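Local coordinates for protein CT_858 (Chlamydia trachomatis, PDB 3DOR), which is the secreted chlamydial protease CPAF, a dimer in its mature form that probably acts as a serine-type endopeptidase, at residues 79-88 with 182-191; 124-132 with 143-153. One frame throughout, in Å; residues are numbered along the deposited sequence.

Contact 1 of 2, residues 79-88 with 182-191; sequences FAIESAYLPY and VKWRYVPEGV. With SO4 (sulfate ion), chain L.
Glu189 OE2 accepts from two backbone N-H groups, Ile81 N across the contact and Val191 N in its own segment. Ile81 N meets Glu189 OE2 on the syn side at 3.0 Å, close to the carboxylate plane, and Val191 N uses the anti lone pair. Glu189 OE1 takes Glu82 N at 3.0 Å from well above that plane. A turn about CB-CG (chi2 53°) lets the carboxylate reach all three. A water donates to both Glu189 OE1 and Glu82 OE1, between two acids that probably both carry charge.

Next to this site the backbones pair as antiparallel strands. Ser83 and Val187 form one hydrogen-bonded pair, Tyr85 and Arg185 the next, with Arg185 N to Tyr85 O at 2.9 Å. Leu86 lies over one face of the Trp184 indole. Leu86 CD1 stands 3.7 Å from the centroid of the Trp184 six-membered ring, almost on the ring normal, a CH-pi contact. Pro87 lies over one face of the Arg185 guanidinium, and a sulfate is bound weakly at its edge.

On its other side strand 83-92 bonds through Ala84 and Leu86 to Arg153 and Phe151. Thr166 of strand 165-171 touches Leu86 and Trp184. Phe79 and Val191 pack on Asp373 and Gln372 of the second subunit.

Contact 2 of 2, residues 124-132 with 143-153; sequences VQDVLATLY and ESAALRTLFSR. With SO4 (sulfate ion), chain M.
Leu128 is the main knob of helix 124-130. It enters a hollow on helix 143-150 walled by Glu143, Ala146, Leu147 and Leu150. Its two methyls divide the work. Leu128 CD1 meets the carboxylate of Glu143, 3.6 Å from Glu143 OE1. Leu128 CD2 lies on the backbone of the next turn, 3.9 Å from Leu147 CA. The helix segments are nearly perpendicular, at 95°, and their axes come within 9.5 Å.

Leu131 fills a second hollow, lined by Ala146, Thr149, Leu150 and Arg153. Leu131 CD1 slides past Thr149 OG1 at 3.7 Å. Leu131 CD2 sits over the centre of the Arg153 guanidinium, 4.1 Å above the plane. That group is held in place by its own segment: NE bonds to Thr149 O in the guanidinium plane, and NH2 bonds to Leu150 O.

Ala146 is a small bump, and Ala146 CB meets the edge of the Tyr132 ring 3.8 Å from Tyr132 CD1. Tyr132 OH then gives a very short hydrogen bond to Glu143 OE2, 2.5 Å long. Glu143 turns toward it through a bend at chi2 (76°), and its OE1 forms a salt bridge with Lys92. Phe98 of strand 98-103 touches Leu128, Glu143 and Leu147.

Two crossed helices packed by their apolar side chains on strands 98-103 and 115-119 of an antiparallel sheet are consistent with the PDZ-like domain assigned to this region.

The centres of contacts 1 and 2 lie about 16 Å apart, on the same side of the chain's centre. Both belong to the PDZ-like region. Contact 2 is nested in the chain: residues 124-132 and 143-153 fall within the loop that 79-88 and 182-191 close. The two contacts meet at the sheet. Strand 152-154, which follows the second helix of contact 2, pairs antiparallel with strand 83-92 of contact 1. Strand 83-92 thus lies between strands 152-154 and 177-187. Contact 1 brings together strands 83-92 and 177-187, far apart in sequence, and contact 2 joins the two helices that lie between them along the chain.

Contact 1 of 2, residues 79-88 with 182-191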
loop_
_atom_site.group_PDB
_atom_site.type_symbol
_atom_site.label_atom_id
_atom_site.label_comp_id
_atom_site.label_asym_id
_atom_site.label_seq_id
_atom_site.Cartn_x
_atom_site.Cartn_y
_atom_site.Cartn_z
ATOM N N PHE B 79 15.765 3.203 3.687
ATOM C CA PHE B 79 16.258 2.426 2.552
ATOM C C PHE B 79 17.776 2.385 2.715
ATOM O O PHE B 79 18.491 3.149 2.072
ATOM C CB PHE B 79 15.912 3.100 1.210
ATOM C CG PHE B 79 14.452 3.049 0.844
ATOM C CD1 PHE B 79 13.667 4.201 0.880
ATOM C CD2 PHE B 79 13.864 1.849 0.439
ATOM C CE1 PHE B 79 12.319 4.161 0.516
ATOM C CE2 PHE B 79 12.520 1.793 0.074
ATOM C CZ PHE B 79 11.744 2.952 0.112
ATOM N N ALA B 80 18.252 1.503 3.588
ATOM C CA ALA B 80 19.681 1.354 3.874
ATOM C C ALA B 80 19.936 -0.079 4.306
ATOM O O ALA B 80 19.112 -0.662 5.005
ATOM C CB ALA B 80 20.087 2.313 4.985
ATOM N N ILE B 81 21.071 -0.652 3.910
ATOM C CA ILE B 81 21.359 -2.037 4.268
ATOM C C ILE B 81 22.512 -2.275 5.231
ATOM O O ILE B 81 22.684 -3.392 5.718
ATOM C CB ILE B 81 21.621 -2.898 3.019
ATOM C CG1 ILE B 81 22.880 -2.415 2.301
ATOM C CG2 ILE B 81 20.417 -2.837 2.086
ATOM C CD1 ILE B 81 23.206 -3.220 1.065
ATOM N N GLU B 82 23.305 -1.247 5.507
ATOM C CA GLU B 82 24.425 -1.415 6.427
ATOM C C GLU B 82 23.964 -2.050 7.742
ATOM O O GLU B 82 22.947 -1.644 8.307
ATOM C CB GLU B 82 25.078 -0.068 6.722
ATOM C CG GLU B 82 26.228 -0.168 7.700
ATOM C CD GLU B 82 26.875 1.168 7.957
ATOM O OE1 GLU B 82 26.132 2.154 8.148
ATOM O OE2 GLU B 82 28.120 1.232 7.974
ATOM N N SER B 83 24.707 -3.041 8.225
ATOM C CA SER B 83 24.340 -3.696 9.474
ATOM C C SER B 83 25.506 -4.417 10.143
ATOM O O SER B 83 26.509 -4.742 9.502
ATOM C CB SER B 83 23.211 -4.700 9.231
ATOM O OG SER B 83 23.682 -5.834 8.521
ATOM N N ALA B 84 25.356 -4.668 11.438
ATOM C CA ALA B 84 26.368 -5.360 12.231
ATOM C C ALA B 84 25.638 -6.400 13.070
ATOM O O ALA B 84 24.591 -6.111 13.635
ATOM C CB ALA B 84 27.095 -4.372 13.129
ATOM N N TYR B 85 26.193 -7.602 13.156
ATOM C CA TYR B 85 25.550 -8.675 13.904
ATOM C C TYR B 85 26.536 -9.626 14.566
ATOM O O TYR B 85 27.536 -9.995 13.959
ATOM C CB TYR B 85 24.664 -9.484 12.952
ATOM C CG TYR B 85 23.996 -10.693 13.578
ATOM C CD1 TYR B 85 22.878 -10.548 14.401
ATOM C CD2 TYR B 85 24.472 -11.982 13.329
ATOM C CE1 TYR B 85 22.246 -11.658 14.963
ATOM C CE2 TYR B 85 23.851 -13.102 13.882
ATOM C CZ TYR B 85 22.737 -12.931 14.699
ATOM O OH TYR B 85 22.117 -14.026 15.250
ATOM N N LEU B 86 26.242 -10.012 15.807
ATOM C CA LEU B 86 27.049 -10.977 16.552
ATOM C C LEU B 86 26.108 -12.134 16.895
ATOM O O LEU B 86 25.042 -11.921 17.469
ATOM C CB LEU B 86 27.627 -10.345 17.817
ATOM C CG LEU B 86 28.734 -9.326 17.506
ATOM C CD1 LEU B 86 29.231 -8.650 18.778
ATOM C CD2 LEU B 86 29.872 -10.054 16.791
ATOM N N PRO B 87 26.495 -13.376 16.548
ATOM C CA PRO B 87 25.730 -14.609 16.770
ATOM C C PRO B 87 25.501 -15.101 18.202
ATOM O O PRO B 87 25.743 -16.274 18.509
ATOM C CB PRO B 87 26.494 -15.628 15.939
ATOM C CG PRO B 87 27.910 -15.201 16.163
ATOM C CD PRO B 87 27.836 -13.689 16.017
ATOM N N TYR B 88 25.021 -14.219 19.068
ATOM C CA TYR B 88 24.744 -14.598 20.450
ATOM C C TYR B 88 23.397 -14.077 20.915
ATOM O O TYR B 88 22.818 -13.186 20.294
ATOM C CB TYR B 88 25.823 -14.066 21.385
ATOM C CG TYR B 88 27.207 -14.415 20.924
ATOM C CD1 TYR B 88 27.941 -13.527 20.136
ATOM C CD2 TYR B 88 27.768 -15.649 21.233
ATOM C CE1 TYR B 88 29.207 -13.867 19.663
ATOM C CE2 TYR B 88 29.032 -16.000 20.767
ATOM C CZ TYR B 88 29.743 -15.108 19.980
ATOM O OH TYR B 88 30.972 -15.472 19.491
ATOM N N VAL B 182 35.766 -10.814 19.808
ATOM C CA VAL B 182 34.866 -11.236 18.753
ATOM C C VAL B 182 34.812 -10.204 17.622
ATOM O O VAL B 182 35.129 -9.032 17.825
ATOM C CB VAL B 182 33.457 -11.479 19.353
ATOM C CG1 VAL B 182 32.385 -11.163 18.347
ATOM C CG2 VAL B 182 33.342 -12.927 19.805
ATOM N N LYS B 183 34.418 -10.641 16.429
ATOM C CA LYS B 183 34.331 -9.727 15.295
ATOM C C LYS B 183 32.914 -9.554 14.752
ATOM O O LYS B 183 32.246 -10.532 14.410
ATOM C CB LYS B 183 35.234 -10.192 14.151
ATOM C CG LYS B 183 35.197 -9.245 12.967
ATOM C CD LYS B 183 35.981 -9.762 11.773
ATOM C CE LYS B 183 36.024 -8.703 10.670
ATOM N NZ LYS B 183 36.626 -9.209 9.405
ATOM N N TRP B 184 32.464 -8.306 14.666
ATOM C CA TRP B 184 31.141 -8.020 14.134
ATOM C C TRP B 184 30.995 -8.567 12.722
ATOM O O TRP B 184 31.925 -8.499 11.909
ATOM C CB TRP B 184 30.879 -6.512 14.057
ATOM C CG TRP B 184 30.550 -5.831 15.346
ATOM C CD1 TRP B 184 31.376 -5.041 16.086
ATOM C CD2 TRP B 184 29.290 -5.849 16.032
ATOM N NE1 TRP B 184 30.711 -4.563 17.187
ATOM C CE2 TRP B 184 29.429 -5.043 17.179
ATOM C CE3 TRP B 184 28.055 -6.465 15.782
ATOM C CZ2 TRP B 184 28.381 -4.835 18.084
ATOM C CZ3 TRP B 184 27.011 -6.258 16.676
ATOM C CH2 TRP B 184 27.182 -5.448 17.815
ATOM N N ARG B 185 29.822 -9.114 12.436
ATOM C CA ARG B 185 29.521 -9.606 11.103
ATOM C C ARG B 185 28.959 -8.336 10.467
ATOM O O ARG B 185 27.844 -7.917 10.781
ATOM C CB ARG B 185 28.466 -10.707 11.170
ATOM C CG ARG B 185 28.973 -12.048 10.675
ATOM C CD ARG B 185 29.113 -13.091 11.772
ATOM N NE ARG B 185 28.162 -14.175 11.557
ATOM C CZ ARG B 185 28.199 -15.354 12.171
ATOM N NH1 ARG B 185 29.151 -15.624 13.050
ATOM N NH2 ARG B 185 27.270 -16.264 11.913
ATOM N N TYR B 186 29.745 -7.724 9.585
ATOM C CA TYR B 186 29.383 -6.459 8.958
ATOM C C TYR B 186 28.958 -6.500 7.493
ATOM O O TYR B 186 29.528 -7.219 6.673
ATOM C CB TYR B 186 30.561 -5.489 9.121
ATOM C CG TYR B 186 30.335 -4.079 8.616
ATOM C CD1 TYR B 186 29.514 -3.195 9.307
ATOM C CD2 TYR B 186 30.964 -3.623 7.458
ATOM C CE1 TYR B 186 29.326 -1.887 8.863
ATOM C CE2 TYR B 186 30.784 -2.317 7.001
ATOM C CZ TYR B 186 29.963 -1.453 7.708
ATOM O OH TYR B 186 29.778 -0.156 7.264
ATOM N N VAL B 187 27.937 -5.714 7.183
ATOM C CA VAL B 187 27.426 -5.588 5.827
ATOM C C VAL B 187 27.545 -4.099 5.510
ATOM O O VAL B 187 26.908 -3.268 6.162
ATOM C CB VAL B 187 25.939 -6.033 5.727
ATOM C CG1 VAL B 187 25.371 -5.668 4.364
ATOM C CG2 VAL B 187 25.828 -7.540 5.939
ATOM N N PRO B 188 28.393 -3.737 4.529
ATOM C CA PRO B 188 28.561 -2.322 4.171
ATOM C C PRO B 188 27.312 -1.737 3.519
ATOM O O PRO B 188 26.442 -2.471 3.051
ATOM C CB PRO B 188 29.762 -2.344 3.227
ATOM C CG PRO B 188 29.644 -3.680 2.564
ATOM C CD PRO B 188 29.263 -4.600 3.710
ATOM N N GLU B 189 27.225 -0.414 3.503
ATOM C CA GLU B 189 26.080 0.259 2.908
ATOM C C GLU B 189 26.117 0.154 1.391
ATOM O O GLU B 189 27.164 0.346 0.773
ATOM C CB GLU B 189 26.045 1.732 3.320
ATOM C CG GLU B 189 24.789 2.444 2.843
ATOM C CD GLU B 189 23.524 1.714 3.265
ATOM O OE1 GLU B 189 23.285 1.607 4.488
ATOM O OE2 GLU B 189 22.779 1.240 2.374
ATOM N N GLY B 190 24.970 -0.159 0.796
ATOM C CA GLY B 190 24.897 -0.289 -0.647
ATOM C C GLY B 190 24.177 0.889 -1.270
ATOM O O GLY B 190 24.101 1.020 -2.491
ATOM N N VAL B 191 23.636 1.750 -0.420
ATOM C CA VAL B 191 22.919 2.927 -0.887
ATOM C C VAL B 191 23.794 4.129 -0.590
ATOM O O VAL B 191 23.876 4.574 0.555
ATOM C CB VAL B 191 21.552 3.075 -0.164
ATOM C CG1 VAL B 191 20.943 4.450 -0.446
ATOM C CG2 VAL B 191 20.606 1.970 -0.625
HETATM S S SO4 L . 33.086 -15.391 12.765
HETATM O O1 SO4 L . 34.135 -16.339 13.335
HETATM O O2 SO4 L . 32.914 -15.683 11.292
HETATM O O3 SO4 L . 31.745 -15.577 13.447
HETATM O O4 SO4 L . 33.585 -13.979 13.028
HETATM O O HOH W 1 24.270 3.386 6.065
HETATM O O HOH W 2 25.398 -7.880 9.365
#

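Contact 2 of 2, residues 124-132 with 143-153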
loop_
_atom_site.group_PDB
_atom_site.type_symbol
_atom_site.label_atom_id
_atom_site.label_comp_id
_atom_site.label_asym_id
_atom_site.label_seq_id
_atom_site.Cartn_x
_atom_site.Cartn_y
_atom_site.Cartn_z
ATOM N N VAL B 124 28.074 -3.902 30.658
ATOM C CA VAL B 124 26.904 -4.089 29.804
ATOM C C VAL B 124 25.845 -3.010 29.981
ATOM O O VAL B 124 25.340 -2.460 29.003
ATOM C CB VAL B 124 26.223 -5.450 30.061
ATOM C CG1 VAL B 124 25.290 -5.780 28.906
ATOM C CG2 VAL B 124 27.259 -6.530 30.238
ATOM N N GLN B 125 25.514 -2.720 31.234
ATOM C CA GLN B 125 24.513 -1.718 31.558
ATOM C C GLN B 125 24.763 -0.398 30.841
ATOM O O GLN B 125 23.846 0.176 30.261
ATOM C CB GLN B 125 24.475 -1.478 33.068
ATOM C CG GLN B 125 24.362 -2.754 33.898
ATOM C CD GLN B 125 25.694 -3.484 34.060
ATOM O OE1 GLN B 125 26.448 -3.651 33.103
ATOM N NE2 GLN B 125 25.977 -3.931 35.279
ATOM N N ASP B 126 26.002 0.083 30.875
ATOM C CA ASP B 126 26.325 1.349 30.220
ATOM C C ASP B 126 26.165 1.246 28.715
ATOM O O ASP B 126 25.673 2.168 28.074
ATOM C CB ASP B 126 27.752 1.794 30.549
ATOM C CG ASP B 126 27.958 2.032 32.027
ATOM O OD1 ASP B 126 26.975 2.363 32.727
ATOM O OD2 ASP B 126 29.109 1.903 32.486
ATOM N N VAL B 127 26.592 0.126 28.152
ATOM C CA VAL B 127 26.469 -0.081 26.719
ATOM C C VAL B 127 24.992 -0.046 26.340
ATOM O O VAL B 127 24.610 0.589 25.362
ATOM C CB VAL B 127 27.079 -1.436 26.303
ATOM C CG1 VAL B 127 26.909 -1.657 24.808
ATOM C CG2 VAL B 127 28.552 -1.464 26.677
ATOM N N LEU B 128 24.164 -0.724 27.130
ATOM C CA LEU B 128 22.733 -0.756 26.872
ATOM C C LEU B 128 22.115 0.633 26.919
ATOM O O LEU B 128 21.295 0.972 26.071
ATOM C CB LEU B 128 22.027 -1.672 27.878
ATOM C CG LEU B 128 22.090 -3.161 27.531
ATOM C CD1 LEU B 128 21.493 -3.996 28.653
ATOM C CD2 LEU B 128 21.334 -3.401 26.227
ATOM N N ALA B 129 22.512 1.432 27.906
ATOM C CA ALA B 129 21.988 2.784 28.050
ATOM C C ALA B 129 22.235 3.612 26.794
ATOM O O ALA B 129 21.434 4.478 26.447
ATOM C CB ALA B 129 22.617 3.469 29.258
ATOM N N THR B 130 23.350 3.363 26.115
ATOM C CA THR B 130 23.629 4.108 24.900
ATOM C C THR B 130 22.578 3.735 23.856
ATOM O O THR B 130 22.365 4.462 22.888
ATOM C CB THR B 130 25.024 3.778 24.318
ATOM O OG1 THR B 130 25.029 2.441 23.802
ATOM C CG2 THR B 130 26.100 3.908 25.380
ATOM N N LEU B 131 21.910 2.604 24.065
ATOM C CA LEU B 131 20.902 2.136 23.120
ATOM C C LEU B 131 19.471 2.530 23.468
ATOM O O LEU B 131 18.547 2.257 22.705
ATOM C CB LEU B 131 21.000 0.613 22.977
ATOM C CG LEU B 131 22.373 0.132 22.498
ATOM C CD1 LEU B 131 22.438 -1.395 22.544
ATOM C CD2 LEU B 131 22.622 0.637 21.087
ATOM N N TYR B 132 19.282 3.168 24.613
ATOM C CA TYR B 132 17.947 3.586 25.029
ATOM C C TYR B 132 17.419 4.737 24.176
ATOM O O TYR B 132 18.174 5.384 23.453
ATOM C CB TYR B 132 17.960 4.049 26.488
ATOM C CG TYR B 132 18.310 2.992 27.514
ATOM C CD1 TYR B 132 18.227 1.629 27.216
ATOM C CD2 TYR B 132 18.664 3.361 28.814
ATOM C CE1 TYR B 132 18.483 0.660 28.191
ATOM C CE2 TYR B 132 18.921 2.403 29.793
ATOM C CZ TYR B 132 18.826 1.056 29.475
ATOM O OH TYR B 132 19.057 0.117 30.452
ATOM N N GLU B 143 14.011 -2.195 28.486
ATOM C CA GLU B 143 15.305 -2.848 28.672
ATOM C C GLU B 143 15.483 -3.962 27.638
ATOM O O GLU B 143 16.508 -4.045 26.959
ATOM C CB GLU B 143 15.393 -3.440 30.084
ATOM C CG GLU B 143 16.714 -4.129 30.408
ATOM C CD GLU B 143 17.857 -3.150 30.692
ATOM O OE1 GLU B 143 18.921 -3.601 31.184
ATOM O OE2 GLU B 143 17.690 -1.936 30.425
ATOM N N SER B 144 14.472 -4.816 27.521
ATOM C CA SER B 144 14.523 -5.918 26.570
ATOM C C SER B 144 14.545 -5.421 25.135
ATOM O O SER B 144 15.202 -6.007 24.287
ATOM C CB SER B 144 13.334 -6.855 26.776
ATOM O OG SER B 144 13.413 -7.475 28.044
ATOM N N ALA B 145 13.827 -4.342 24.854
ATOM C CA ALA B 145 13.823 -3.822 23.496
ATOM C C ALA B 145 15.258 -3.397 23.141
ATOM O O ALA B 145 15.715 -3.604 22.017
ATOM C CB ALA B 145 12.851 -2.635 23.379
ATOM N N ALA B 146 15.970 -2.827 24.111
ATOM C CA ALA B 146 17.351 -2.394 23.894
ATOM C C ALA B 146 18.276 -3.596 23.747
ATOM O O ALA B 146 19.205 -3.594 22.932
ATOM C CB ALA B 146 17.817 -1.525 25.057
ATOM N N LEU B 147 18.024 -4.624 24.549
ATOM C CA LEU B 147 18.836 -5.831 24.501
ATOM C C LEU B 147 18.779 -6.457 23.109
ATOM O O LEU B 147 19.788 -6.962 22.616
ATOM C CB LEU B 147 18.336 -6.845 25.527
ATOM C CG LEU B 147 19.354 -7.500 26.458
ATOM C CD1 LEU B 147 18.777 -8.821 26.938
ATOM C CD2 LEU B 147 20.683 -7.730 25.749
ATOM N N ARG B 148 17.601 -6.427 22.483
ATOM C CA ARG B 148 17.427 -6.988 21.142
ATOM C C ARG B 148 18.453 -6.415 20.183
ATOM O O ARG B 148 18.929 -7.107 19.278
ATOM C CB ARG B 148 16.041 -6.663 20.567
ATOM C CG ARG B 148 14.856 -7.407 21.156
ATOM C CD ARG B 148 13.645 -7.221 20.240
ATOM N NE ARG B 148 13.944 -7.705 18.893
ATOM C CZ ARG B 148 13.120 -7.635 17.852
ATOM N NH1 ARG B 148 11.920 -7.088 17.987
ATOM N NH2 ARG B 148 13.491 -8.125 16.675
ATOM N N THR B 149 18.784 -5.142 20.375
ATOM C CA THR B 149 19.735 -4.473 19.497
ATOM C C THR B 149 21.201 -4.544 19.944
ATOM O O THR B 149 22.100 -4.144 19.198
ATOM C CB THR B 149 19.336 -2.995 19.308
ATOM O OG1 THR B 149 19.516 -2.289 20.539
ATOM C CG2 THR B 149 17.865 -2.895 18.896
ATOM N N LEU B 150 21.447 -5.058 21.145
ATOM C CA LEU B 150 22.815 -5.157 21.656
ATOM C C LEU B 150 23.727 -5.813 20.613
ATOM O O LEU B 150 24.786 -5.285 20.287
ATOM C CB LEU B 150 22.846 -5.971 22.957
ATOM C CG LEU B 150 24.003 -5.720 23.936
ATOM C CD1 LEU B 150 24.111 -6.894 24.896
ATOM C CD2 LEU B 150 25.301 -5.554 23.200
ATOM N N PHE B 151 23.312 -6.955 20.077
ATOM C CA PHE B 151 24.120 -7.644 19.075
ATOM C C PHE B 151 23.565 -7.549 17.654
ATOM O O PHE B 151 23.927 -8.341 16.786
ATOM C CB PHE B 151 24.291 -9.113 19.469
ATOM C CG PHE B 151 25.126 -9.316 20.707
ATOM C CD1 PHE B 151 24.770 -10.269 21.649
ATOM C CD2 PHE B 151 26.282 -8.574 20.917
ATOM C CE1 PHE B 151 25.555 -10.482 22.787
ATOM C CE2 PHE B 151 27.074 -8.779 22.053
ATOM C CZ PHE B 151 26.708 -9.735 22.986
ATOM N N SER B 152 22.705 -6.569 17.405
ATOM C CA SER B 152 22.127 -6.405 16.072
ATOM C C SER B 152 21.879 -4.929 15.781
ATOM O O SER B 152 20.887 -4.355 16.235
ATOM C CB SER B 152 20.813 -7.197 15.975
ATOM O OG SER B 152 20.345 -7.235 14.643
ATOM N N ARG B 153 22.795 -4.313 15.034
ATOM C CA ARG B 153 22.698 -2.895 14.692
ATOM C C ARG B 153 22.331 -2.771 13.221
ATOM O O ARG B 153 22.953 -3.395 12.364
ATOM C CB ARG B 153 24.029 -2.195 14.960
ATOM C CG ARG B 153 24.602 -2.468 16.339
ATOM C CD ARG B 153 23.722 -1.916 17.449
ATOM N NE ARG B 153 24.185 -2.395 18.745
ATOM C CZ ARG B 153 25.287 -1.972 19.361
ATOM N NH1 ARG B 153 26.046 -1.034 18.814
ATOM N NH2 ARG B 153 25.663 -2.533 20.502
HETATM S S SO4 M . 14.379 -11.088 18.004
HETATM O O1 SO4 M . 15.345 -12.240 18.078
HETATM O O2 SO4 M . 14.106 -10.783 16.568
HETATM O O3 SO4 M . 13.084 -11.421 18.674
HETATM O O4 SO4 M . 15.023 -9.925 18.711
#